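Local coordinates for protein probable AP endonuclease (African swine fever virus, PDB 6KI3) that cleaves the phosphodiester bond 5' to abasic sites in DNA with a cluster of three zinc ions, serving viral DNA repair, at residues A9-R14 against K45-F50; C25-I30 against E63-E68; G116-L121 against Y145-H150; L181-A186 against S218-H223. All blocks are in the same frame, centred on the assembly; numbering follows the deposited sequence.

Contact 1: A9-R14 against K45-F50. With nucleotides of chain C.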
# COMPACT_ATOMS: atom_id res chain seq x y z
N ALA A 9 2.34 -5.49 7.27
CA ALA A 9 2.06 -6.35 6.14
C ALA A 9 0.56 -6.42 5.90
O ALA A 9 -0.24 -6.03 6.75
CB ALA A 9 2.64 -7.75 6.34
N PHE A 10 0.19 -6.90 4.72
CA PHE A 10 -1.21 -7.17 4.42
C PHE A 10 -1.68 -8.38 5.22
O PHE A 10 -0.99 -9.40 5.28
CB PHE A 10 -1.40 -7.41 2.92
CG PHE A 10 -2.69 -8.10 2.58
CD1 PHE A 10 -3.89 -7.41 2.64
CD2 PHE A 10 -2.70 -9.43 2.19
CE1 PHE A 10 -5.08 -8.04 2.32
CE2 PHE A 10 -3.89 -10.06 1.88
CZ PHE A 10 -5.08 -9.37 1.94
N VAL A 11 -2.85 -8.26 5.83
CA VAL A 11 -3.41 -9.29 6.69
C VAL A 11 -4.59 -9.91 5.96
O VAL A 11 -5.65 -9.28 5.83
CB VAL A 11 -3.82 -8.74 8.06
CG1 VAL A 11 -4.38 -9.85 8.94
CG2 VAL A 11 -2.64 -8.06 8.73
N SER A 12 -4.43 -11.14 5.49
CA SER A 12 -5.52 -11.84 4.82
C SER A 12 -6.42 -12.52 5.84
O SER A 12 -5.97 -12.98 6.90
CB SER A 12 -4.98 -12.87 3.84
OG SER A 12 -4.62 -14.07 4.50
N HIS A 13 -7.57 -12.58 5.50
CA HIS A 13 -8.56 -13.23 6.34
C HIS A 13 -8.32 -14.70 6.41
O HIS A 13 -8.39 -15.28 7.55
CB HIS A 13 -9.92 -12.97 5.76
CG HIS A 13 -11.01 -13.75 6.35
ND1 HIS A 13 -10.96 -15.08 6.55
CD2 HIS A 13 -12.28 -13.38 6.72
CE1 HIS A 13 -12.14 -15.50 7.04
NE2 HIS A 13 -12.95 -14.46 7.14
N ARG A 14 -8.06 -15.35 5.28
CA ARG A 14 -7.85 -16.80 5.27
C ARG A 14 -6.63 -17.35 6.04
O ARG A 14 -6.70 -18.42 6.63
CB ARG A 14 -7.81 -17.31 3.83
CG ARG A 14 -7.46 -18.78 3.70
CD ARG A 14 -7.17 -19.15 2.26
NE ARG A 14 -6.14 -18.30 1.67
CZ ARG A 14 -4.90 -18.70 1.40
NH1 ARG A 14 -4.53 -19.95 1.66
NH2 ARG A 14 -4.03 -17.86 0.87
N LYS A 45 3.85 -1.85 13.40
CA LYS A 45 3.25 -0.53 13.58
C LYS A 45 2.16 -0.23 12.57
O LYS A 45 1.41 0.73 12.75
CB LYS A 45 4.33 0.56 13.52
N SER A 46 2.06 -1.02 11.50
CA SER A 46 1.06 -0.81 10.47
C SER A 46 0.49 -2.15 10.02
O SER A 46 0.98 -3.22 10.40
CB SER A 46 1.63 -0.04 9.27
OG SER A 46 2.62 -0.79 8.60
N ALA A 47 -0.56 -2.08 9.20
CA ALA A 47 -1.21 -3.25 8.63
C ALA A 47 -2.11 -2.78 7.50
O ALA A 47 -2.47 -1.60 7.42
CB ALA A 47 -2.01 -4.03 9.68
N GLN A 48 -2.44 -3.69 6.61
CA GLN A 48 -3.36 -3.47 5.51
C GLN A 48 -4.44 -4.56 5.42
O GLN A 48 -4.15 -5.71 5.53
CB GLN A 48 -2.61 -3.31 4.20
CG GLN A 48 -3.50 -3.04 3.02
CD GLN A 48 -2.73 -2.79 1.74
OE1 GLN A 48 -2.27 -1.72 1.49
NE2 GLN A 48 -2.61 -3.80 0.94
N VAL A 49 -5.68 -4.19 5.22
CA VAL A 49 -6.78 -5.13 5.15
C VAL A 49 -7.74 -4.72 4.05
O VAL A 49 -7.76 -3.57 3.60
CB VAL A 49 -7.54 -5.24 6.49
CG1 VAL A 49 -6.68 -5.90 7.56
CG2 VAL A 49 -8.01 -3.87 6.95
N PHE A 50 -8.55 -5.69 3.61
CA PHE A 50 -9.71 -5.43 2.77
C PHE A 50 -10.94 -5.38 3.67
O PHE A 50 -11.27 -6.37 4.33
CB PHE A 50 -9.90 -6.51 1.71
CG PHE A 50 -8.89 -6.46 0.59
CD1 PHE A 50 -8.92 -5.44 -0.34
CD2 PHE A 50 -7.94 -7.46 0.46
CE1 PHE A 50 -8.01 -5.40 -1.38
CE2 PHE A 50 -7.02 -7.43 -0.58
CZ PHE A 50 -7.06 -6.40 -1.49
P DG C 3 -9.06 -11.69 2.41
OP1 DG C 3 -8.77 -10.55 3.31
OP2 DG C 3 -8.42 -13.00 2.66
O5' DG C 3 -10.64 -11.90 2.39
C5' DG C 3 -11.47 -10.89 1.82
C4' DG C 3 -12.89 -11.39 1.67
O4' DG C 3 -13.01 -12.19 0.46
C3' DG C 3 -13.40 -12.26 2.81
O3' DG C 3 -14.75 -11.92 3.08
C2' DG C 3 -13.28 -13.67 2.24
C1' DG C 3 -13.60 -13.43 0.78
N9 DG C 3 -13.05 -14.44 -0.12
C8 DG C 3 -11.83 -15.07 -0.01
N7 DG C 3 -11.61 -15.94 -0.96
C5 DG C 3 -12.74 -15.87 -1.75
C6 DG C 3 -13.07 -16.58 -2.94
O6 DG C 3 -12.40 -17.43 -3.53
N1 DG C 3 -14.33 -16.21 -3.42
C2 DG C 3 -15.15 -15.28 -2.84
N2 DG C 3 -16.32 -15.06 -3.46
N3 DG C 3 -14.86 -14.61 -1.74
C4 DG C 3 -13.64 -14.96 -1.25
O5' 3DR C 1 -1.47 -6.12 -4.45
P 3DR C 1 -1.34 -5.05 -5.65
OP1 3DR C 1 -2.60 -4.23 -5.53
OP2 3DR C 1 -0.08 -4.30 -5.31
OP3 3DR C 1 -1.27 -5.90 -6.89
C2' 3DR C 1 -3.57 -7.96 -1.03
C5' 3DR C 1 -2.71 -6.75 -4.15
C4' 3DR C 1 -2.44 -7.88 -3.16
O4' 3DR C 1 -1.54 -7.42 -2.15
C1' 3DR C 1 -2.09 -7.64 -0.85
C3' 3DR C 1 -3.71 -8.37 -2.48
O3' 3DR C 1 -3.76 -9.79 -2.55
P DA C 4 -15.51 -12.49 4.38
OP1 DA C 4 -15.65 -11.36 5.32
OP2 DA C 4 -14.87 -13.74 4.83
O5' DA C 4 -16.96 -12.85 3.81
C5' DA C 4 -17.65 -11.90 3.02
C4' DA C 4 -18.75 -12.55 2.21
O4' DA C 4 -18.17 -13.43 1.21
C3' DA C 4 -19.72 -13.40 3.02
O3' DA C 4 -21.04 -13.18 2.56
C2' DA C 4 -19.26 -14.84 2.75
C1' DA C 4 -18.68 -14.74 1.34
N9 DA C 4 -17.59 -15.67 1.09
C8 DA C 4 -16.51 -15.91 1.88
N7 DA C 4 -15.67 -16.80 1.40
C5 DA C 4 -16.25 -17.17 0.19
C6 DA C 4 -15.86 -18.08 -0.80
N6 DA C 4 -14.74 -18.82 -0.74
N1 DA C 4 -16.66 -18.22 -1.88
C2 DA C 4 -17.78 -17.48 -1.95
N3 DA C 4 -18.25 -16.59 -1.07
C4 DA C 4 -17.43 -16.48 -0.02
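With chi1 of Phe10 at 162°, CG anti to the backbone N, and CG of Phe50 turned instead to the side of its own backbone N (chi1 -72°), the two rings meet at the ends of neighbouring strands. CE1 of Phe10 reaches CD2 of Phe50 at 3.5 Å, and the ring planes stand 71° apart. Together they hold the abasic sugar, residue 1 of chain C. Its C2' sits over the centre of one Phe10 face, 3.4 Å above the plane, while its C3' lies at the edge of the Phe50 ring, in plane. The strands beneath, 6-10 and 46-49, run parallel and are neighbours in the TIM barrel of the endonuclease IV type, with Phe10 paired to Gln48. Val11 N bonds Gln48 O at 2.9 Å and Gln48 N bonds Ala9 O at 3.2 Å. Beside Phe10, the extended Gln48 side chain carries its amide to the metal centre, where OE1 accepts from His223 NE2 and NE2 donates to Glu276 OE1, and so probably helps to position two zinc ligands from the second shell. Val11 turns to helix 25-39 and touches Val49 CG1 through CB. Past the strand, Ser12 caps the short helix 13-16, and the backbone N-H of His13 bonds the DNA phosphate, its N 3.0 Å from OP2 of deoxyguanosine 3 of chain C.

Contact 2: C25-I30 against E63-E68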
# COMPACT_ATOMS: atom_id res chain seq x y z
N CYS A 25 -14.03 -11.23 12.39
CA CYS A 25 -12.94 -11.97 11.76
C CYS A 25 -11.75 -11.07 11.41
O CYS A 25 -10.60 -11.51 11.51
CB CYS A 25 -13.45 -12.68 10.51
SG CYS A 25 -14.62 -14.00 10.89
N ILE A 26 -12.00 -9.82 11.01
CA ILE A 26 -10.89 -8.94 10.65
C ILE A 26 -10.07 -8.58 11.88
O ILE A 26 -8.84 -8.66 11.87
CB ILE A 26 -11.42 -7.68 9.94
CG1 ILE A 26 -12.17 -8.06 8.67
CG2 ILE A 26 -10.26 -6.73 9.62
CD1 ILE A 26 -12.73 -6.87 7.91
N THR A 27 -10.75 -8.18 12.96
CA THR A 27 -10.04 -7.85 14.20
C THR A 27 -9.34 -9.07 14.77
O THR A 27 -8.22 -8.96 15.30
CB THR A 27 -11.02 -7.26 15.22
OG1 THR A 27 -11.81 -6.24 14.60
CG2 THR A 27 -10.27 -6.67 16.40
N ASN A 28 -9.98 -10.24 14.68
CA ASN A 28 -9.34 -11.47 15.14
C ASN A 28 -8.07 -11.76 14.34
O ASN A 28 -7.05 -12.16 14.91
CB ASN A 28 -10.32 -12.64 15.03
CG ASN A 28 -9.65 -13.99 15.21
OD1 ASN A 28 -9.29 -14.65 14.24
ND2 ASN A 28 -9.48 -14.40 16.46
N SER A 29 -8.12 -11.55 13.02
CA SER A 29 -6.94 -11.77 12.20
C SER A 29 -5.82 -10.80 12.56
O SER A 29 -4.65 -11.19 12.63
CB SER A 29 -7.30 -11.64 10.72
OG SER A 29 -7.77 -10.34 10.42
N ILE A 30 -6.17 -9.54 12.79
CA ILE A 30 -5.17 -8.55 13.19
C ILE A 30 -4.59 -8.90 14.55
O ILE A 30 -3.39 -8.70 14.81
CB ILE A 30 -5.78 -7.14 13.16
CG1 ILE A 30 -6.04 -6.71 11.71
CG2 ILE A 30 -4.88 -6.13 13.86
CD1 ILE A 30 -6.71 -5.37 11.59
N GLU A 63 -20.76 -5.46 11.91
CA GLU A 63 -20.93 -4.46 12.97
C GLU A 63 -20.01 -4.73 14.16
O GLU A 63 -19.25 -3.86 14.58
CB GLU A 63 -22.39 -4.41 13.42
N ASP A 64 -20.08 -5.94 14.72
CA ASP A 64 -19.22 -6.28 15.85
C ASP A 64 -17.75 -6.13 15.48
O ASP A 64 -16.93 -5.72 16.31
CB ASP A 64 -19.51 -7.70 16.34
CG ASP A 64 -20.91 -7.87 16.86
OD1 ASP A 64 -21.53 -6.86 17.27
OD2 ASP A 64 -21.41 -9.01 16.88
N ASP A 65 -17.40 -6.47 14.24
CA ASP A 65 -16.03 -6.29 13.78
C ASP A 65 -15.65 -4.82 13.76
O ASP A 65 -14.52 -4.46 14.11
CB ASP A 65 -15.87 -6.91 12.39
CG ASP A 65 -14.53 -7.60 12.22
OD1 ASP A 65 -13.67 -7.46 13.11
OD2 ASP A 65 -14.35 -8.29 11.19
N LYS A 66 -16.58 -3.95 13.36
CA LYS A 66 -16.28 -2.52 13.28
C LYS A 66 -16.02 -1.93 14.66
O LYS A 66 -15.18 -1.04 14.81
CB LYS A 66 -17.43 -1.79 12.59
CG LYS A 66 -17.62 -2.17 11.13
CD LYS A 66 -18.94 -1.69 10.57
CE LYS A 66 -18.98 -0.17 10.44
NZ LYS A 66 -20.12 0.28 9.60
N VAL A 67 -16.72 -2.42 15.69
CA VAL A 67 -16.52 -1.90 17.04
C VAL A 67 -15.22 -2.43 17.62
O VAL A 67 -14.45 -1.68 18.24
CB VAL A 67 -17.73 -2.25 17.92
CG1 VAL A 67 -17.49 -1.78 19.35
CG2 VAL A 67 -19.00 -1.63 17.36
N GLU A 68 -14.94 -3.73 17.44
CA GLU A 68 -13.71 -4.30 17.98
C GLU A 68 -12.48 -3.79 17.24
O GLU A 68 -11.42 -3.64 17.85
CB GLU A 68 -13.78 -5.82 17.93
CG GLU A 68 -14.86 -6.43 18.81
CD GLU A 68 -14.67 -6.09 20.28
OE1 GLU A 68 -13.63 -6.47 20.85
OE2 GLU A 68 -15.57 -5.45 20.86
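Helices 25-30 and 63-68 run in broadly the same direction, their axes 40° apart and 8.4 Å at closest approach, with Thr27 and Asp65 as the nearest pair of residues. Asp65 bridges the gap with its carboxylate, laid against the first turn of the opposite helix. OD2 takes the N-H of Ile26 at 2.8 Å on its syn lone pair. OD1 does the same for Thr27 N at 3.0 Å, and is met a second time by the hydroxyl of Thr27, whose OG1 donates nearly along the C-O axis at 2.7 Å. That hydroxyl is turned to the side of its own backbone N (chi1 -49°), which places both Thr27 donors before one oxygen. The methyl CG2 of Thr27 rests on the backbone of Glu68, 3.6 Å from its O, while CB and CG1 of Ile26 lie against OD2. Next to them Cys25 is tied to Cys21 by a disulfide, and Glu68 turns its carboxylate to Lys71 in a salt bridge. Three bonds grip the Asp65 carboxylate and fix its rotation. Since two of its three donors are N-H groups of the first turn of helix 25-39, the helix dipole would probably stabilise the negative charge in this buried place.

Contact 3: G116-L121 against Y145-H150. With ZN (zinc ion), chain K; ZN (zinc ion), chain J; nucleotides of chain C.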
# COMPACT_ATOMS: atom_id res chain seq x y z
N GLY A 116 -6.66 5.32 5.84
CA GLY A 116 -6.79 5.65 4.43
C GLY A 116 -7.36 4.51 3.62
O GLY A 116 -7.61 3.41 4.13
N LEU A 117 -7.55 4.78 2.33
CA LEU A 117 -8.07 3.81 1.37
C LEU A 117 -7.22 3.87 0.11
O LEU A 117 -7.06 4.94 -0.48
CB LEU A 117 -9.54 4.09 1.04
CG LEU A 117 -10.24 3.04 0.17
CD1 LEU A 117 -10.48 1.76 0.96
CD2 LEU A 117 -11.55 3.58 -0.39
N VAL A 118 -6.69 2.72 -0.30
CA VAL A 118 -5.83 2.64 -1.47
C VAL A 118 -6.69 2.37 -2.70
O VAL A 118 -7.46 1.40 -2.73
CB VAL A 118 -4.76 1.55 -1.30
CG1 VAL A 118 -3.88 1.48 -2.53
CG2 VAL A 118 -3.93 1.81 -0.05
N LEU A 119 -6.55 3.21 -3.72
CA LEU A 119 -7.18 3.01 -5.01
C LEU A 119 -6.11 2.91 -6.08
O LEU A 119 -5.06 3.55 -5.99
CB LEU A 119 -8.16 4.14 -5.35
CG LEU A 119 -9.35 4.34 -4.41
CD1 LEU A 119 -10.34 5.34 -4.99
CD2 LEU A 119 -10.03 3.01 -4.12
N HIS A 120 -6.38 2.09 -7.09
CA HIS A 120 -5.42 1.84 -8.16
C HIS A 120 -5.57 2.88 -9.26
O HIS A 120 -6.67 3.09 -9.78
CB HIS A 120 -5.59 0.44 -8.74
CG HIS A 120 -5.05 -0.64 -7.86
ND1 HIS A 120 -5.08 -1.97 -8.21
CD2 HIS A 120 -4.45 -0.58 -6.65
CE1 HIS A 120 -4.53 -2.69 -7.25
NE2 HIS A 120 -4.14 -1.87 -6.29
N LEU A 121 -4.47 3.53 -9.61
CA LEU A 121 -4.47 4.45 -10.74
C LEU A 121 -4.70 3.69 -12.04
O LEU A 121 -4.21 2.57 -12.21
CB LEU A 121 -3.15 5.22 -10.81
CG LEU A 121 -2.92 6.30 -9.76
CD1 LEU A 121 -1.49 6.82 -9.84
CD2 LEU A 121 -3.91 7.43 -9.94
N TYR A 145 -5.21 7.07 -1.00
CA TYR A 145 -3.85 6.84 -1.47
C TYR A 145 -3.91 6.27 -2.88
O TYR A 145 -4.38 5.15 -3.09
CB TYR A 145 -3.10 5.89 -0.53
CG TYR A 145 -2.69 6.51 0.78
CD1 TYR A 145 -1.53 7.28 0.88
CD2 TYR A 145 -3.45 6.32 1.93
CE1 TYR A 145 -1.15 7.85 2.08
CE2 TYR A 145 -3.07 6.89 3.14
CZ TYR A 145 -1.92 7.65 3.20
OH TYR A 145 -1.55 8.22 4.40
N LEU A 146 -3.43 7.05 -3.85
CA LEU A 146 -3.38 6.59 -5.23
C LEU A 146 -2.12 5.76 -5.44
O LEU A 146 -1.01 6.25 -5.25
CB LEU A 146 -3.41 7.79 -6.19
CG LEU A 146 -4.63 8.70 -6.06
CD1 LEU A 146 -4.59 9.80 -7.11
CD2 LEU A 146 -5.92 7.90 -6.15
N GLU A 147 -2.31 4.50 -5.84
CA GLU A 147 -1.20 3.56 -5.95
C GLU A 147 -0.60 3.59 -7.35
O GLU A 147 -1.32 3.70 -8.35
CB GLU A 147 -1.66 2.14 -5.61
CG GLU A 147 -0.54 1.11 -5.64
CD GLU A 147 -0.99 -0.26 -5.18
OE1 GLU A 147 -0.17 -1.20 -5.25
OE2 GLU A 147 -2.15 -0.40 -4.75
N THR A 148 0.72 3.50 -7.42
CA THR A 148 1.42 3.38 -8.69
C THR A 148 1.00 2.09 -9.38
O THR A 148 1.19 1.00 -8.82
CB THR A 148 2.93 3.40 -8.47
OG1 THR A 148 3.30 2.34 -7.57
CG2 THR A 148 3.38 4.73 -7.89
N PRO A 149 0.43 2.15 -10.59
CA PRO A 149 -0.02 0.93 -11.25
C PRO A 149 1.08 0.24 -12.05
O PRO A 149 2.25 0.64 -11.97
CB PRO A 149 -1.14 1.43 -12.17
CG PRO A 149 -0.70 2.80 -12.54
CD PRO A 149 0.03 3.36 -11.33
N HIS A 150 0.71 -0.78 -12.81
CA HIS A 150 1.65 -1.50 -13.66
C HIS A 150 1.01 -1.76 -15.01
O HIS A 150 -0.10 -2.30 -15.08
CB HIS A 150 2.09 -2.82 -13.00
CG HIS A 150 0.95 -3.75 -12.71
ND1 HIS A 150 0.49 -4.68 -13.62
CD2 HIS A 150 0.17 -3.88 -11.61
CE1 HIS A 150 -0.52 -5.34 -13.09
NE2 HIS A 150 -0.74 -4.88 -11.88
ZN ZN K . -2.85 -2.42 -4.67
ZN ZN J . 0.22 -2.79 -3.86
O5' 3DR C 1 -1.47 -6.12 -4.45
P 3DR C 1 -1.34 -5.05 -5.65
OP1 3DR C 1 -2.60 -4.23 -5.53
OP2 3DR C 1 -0.08 -4.30 -5.31
OP3 3DR C 1 -1.27 -5.90 -6.89
C2' 3DR C 1 -3.57 -7.96 -1.03
C5' 3DR C 1 -2.71 -6.75 -4.15
C4' 3DR C 1 -2.44 -7.88 -3.16
O4' 3DR C 1 -1.54 -7.42 -2.15
C1' 3DR C 1 -2.09 -7.64 -0.85
C3' 3DR C 1 -3.71 -8.37 -2.48
O3' 3DR C 1 -3.76 -9.79 -2.55
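Leu121 fills the hollow between Leu146 and Pro149, its CD2 on Leu146 CD1 at 3.8 Å and its CB against Pro149 CD at 3.7 Å. The two leucines cross at about a right angle, and CG of Leu121 also bears on Glu147 O. Pro149 also leans on the backbone, its CB 3.3 Å from Leu121 O. At the opposite end the hollow is made by an absence: Gly116 has no side chain, and the edge of the Tyr145 ring occupies the place, CE2 reaching Gly116 CA at 4.1 Å. These strands, 116-120 and 143-147, are parallel neighbours of the TIM barrel, joined through helix 126-134 as a beta-alpha-beta unit, and Tyr145 and Glu147 are both held to the backbone of Leu119. On the face carrying Val118, CG1 of this valine comes obliquely against OE2 of Glu147, 3.4 Å away. The glutamate is fully extended, CG anti to the backbone N (chi1 -177°), and lies alongside His120, pointing the same way with ring and carboxylate planes 84° apart. Its OE2 and His120 NE2 share one zinc ion, each at 2.1 Å, while OE1 binds the second zinc. OP1 and OP2 of the abasic-site phosphate in chain C span the same pair of metals, and His83 completes the protein ligands of the first.

Contact 4: L181-A186 against S218-H223. With ZN (zinc ion), chain J.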
# COMPACT_ATOMS: atom_id res chain seq x y z
N LEU A 181 -0.31 9.46 -1.95
CA LEU A 181 0.39 8.64 -2.94
C LEU A 181 0.84 7.35 -2.28
O LEU A 181 1.41 7.38 -1.18
CB LEU A 181 1.58 9.39 -3.53
CG LEU A 181 2.58 8.56 -4.34
CD1 LEU A 181 1.94 8.04 -5.62
CD2 LEU A 181 3.84 9.36 -4.64
N CYS A 182 0.60 6.23 -2.95
CA CYS A 182 1.10 4.93 -2.53
C CYS A 182 2.08 4.43 -3.58
O CYS A 182 1.71 4.22 -4.74
CB CYS A 182 -0.04 3.93 -2.34
SG CYS A 182 0.50 2.30 -1.78
N ILE A 183 3.33 4.25 -3.17
CA ILE A 183 4.40 3.82 -4.07
C ILE A 183 4.60 2.33 -3.88
O ILE A 183 5.14 1.89 -2.85
CB ILE A 183 5.69 4.61 -3.82
CG1 ILE A 183 5.47 6.09 -4.09
CG2 ILE A 183 6.82 4.07 -4.69
CD1 ILE A 183 6.67 6.95 -3.73
N ASP A 184 4.17 1.54 -4.86
CA ASP A 184 4.39 0.10 -4.87
C ASP A 184 5.65 -0.17 -5.70
O ASP A 184 5.65 0.03 -6.92
CB ASP A 184 3.18 -0.64 -5.43
CG ASP A 184 3.21 -2.13 -5.13
OD1 ASP A 184 4.27 -2.76 -5.31
OD2 ASP A 184 2.16 -2.67 -4.71
N THR A 185 6.71 -0.62 -5.03
CA THR A 185 8.00 -0.77 -5.70
C THR A 185 7.94 -1.83 -6.80
O THR A 185 8.57 -1.68 -7.85
CB THR A 185 9.09 -1.12 -4.68
OG1 THR A 185 8.71 -2.31 -3.97
CG2 THR A 185 9.27 0.02 -3.69
N ALA A 186 7.18 -2.91 -6.57
CA ALA A 186 7.03 -3.94 -7.60
C ALA A 186 6.31 -3.42 -8.83
O ALA A 186 6.50 -3.97 -9.92
CB ALA A 186 6.28 -5.14 -7.03
N SER A 218 4.28 13.51 4.08
CA SER A 218 3.24 13.20 5.06
C SER A 218 2.08 12.44 4.43
O SER A 218 1.36 11.73 5.13
CB SER A 218 2.73 14.49 5.71
OG SER A 218 2.14 15.35 4.75
N HIS A 219 1.89 12.58 3.12
CA HIS A 219 0.83 11.90 2.38
C HIS A 219 1.40 10.84 1.43
O HIS A 219 0.89 10.63 0.33
CB HIS A 219 -0.01 12.90 1.59
CG HIS A 219 -0.92 13.73 2.45
ND1 HIS A 219 -0.46 14.55 3.45
CD2 HIS A 219 -2.27 13.85 2.45
CE1 HIS A 219 -1.48 15.15 4.04
NE2 HIS A 219 -2.59 14.74 3.45
N ILE A 220 2.46 10.16 1.86
CA ILE A 220 3.12 9.14 1.05
C ILE A 220 3.23 7.86 1.88
O ILE A 220 3.71 7.90 3.01
CB ILE A 220 4.51 9.59 0.56
CG1 ILE A 220 4.38 10.76 -0.42
CG2 ILE A 220 5.25 8.43 -0.09
CD1 ILE A 220 5.70 11.21 -1.01
N MET A 221 2.77 6.75 1.31
CA MET A 221 2.93 5.43 1.90
C MET A 221 3.58 4.50 0.88
O MET A 221 3.66 4.82 -0.31
CB MET A 221 1.58 4.85 2.37
CG MET A 221 0.64 4.48 1.23
SD MET A 221 -0.82 3.61 1.82
CE MET A 221 -0.10 2.04 2.32
N PHE A 222 4.04 3.35 1.35
CA PHE A 222 4.83 2.45 0.53
C PHE A 222 4.34 1.01 0.62
O PHE A 222 3.94 0.55 1.69
CB PHE A 222 6.31 2.50 0.92
CG PHE A 222 7.02 3.72 0.43
CD1 PHE A 222 7.04 4.87 1.20
CD2 PHE A 222 7.66 3.72 -0.79
CE1 PHE A 222 7.69 6.00 0.75
CE2 PHE A 222 8.31 4.85 -1.25
CZ PHE A 222 8.33 5.99 -0.47
N HIS A 223 4.38 0.32 -0.52
CA HIS A 223 4.24 -1.12 -0.60
C HIS A 223 5.62 -1.69 -0.92
O HIS A 223 6.10 -1.55 -2.05
CB HIS A 223 3.21 -1.53 -1.65
CG HIS A 223 1.80 -1.23 -1.28
ND1 HIS A 223 0.77 -1.25 -2.19
CD2 HIS A 223 1.24 -0.90 -0.09
CE1 HIS A 223 -0.37 -0.95 -1.58
NE2 HIS A 223 -0.11 -0.73 -0.30
ZN ZN J . 0.22 -2.79 -3.86
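Cys182 SG lies over the centre of the His223 ring, 3.3 Å above its plane, a sulfur-aromatic contact reached with SG anti to the backbone N (chi1 -179°). Asp184 meets the same ring differently. Its carboxylate comes in at the edge, with the two planes 87° apart, and both groups bind one zinc ion, OD2 of Asp184 at 2.1 Å and ND1 of His223 at 2.3 Å. With Gln48 as the partner of His223 NE2 and Asn225 ND2 holding Asp184 OD1, second-shell residues probably help to orient both zinc ligands. Deeper on this face, Met221 sets CG against Cys182 CB at 3.7 Å. On the reverse face, Ile183 and Phe222 lie side by side and point the same way, CD1 of the isoleucine 3.6 Å from CE2 of the ring. Between the two faces the backbone bonds run from Leu181 N and His219 O at one end to Thr185 N and His223 O at the other. In the barrel, strand 179-184 pairs on its other side with strand 143-147, strand 220-227 pairs with 272-275, and helices 198-209 and 258-269 cover the face bearing Ile183, Ile220 and Phe222.

How the contacts relate
Contacts 1, 3 and 4 belong to one curled sheet, the barrel, whereas contact 2 joins two of the helices around it. Along the chain the segments of contacts 1 and 2 alternate, and contacts 3 and 4 follow in series. Centres of contacts 3 and 4 lie about 8 Å apart, bridged by neighbouring strands 143-147 and 179-184 and a shared zinc ion. Contact 1, centred about 16 Å from both centres, reaches contact 4 through Gln48 and His223. Contact 2, centred about 12 Å from the centre of contact 1, packs on it through Val11 and Ser29 but does not touch the metal-binding pair. Strand ends thus gather the zinc ligands and DNA-contacting rings at the barrel mouth.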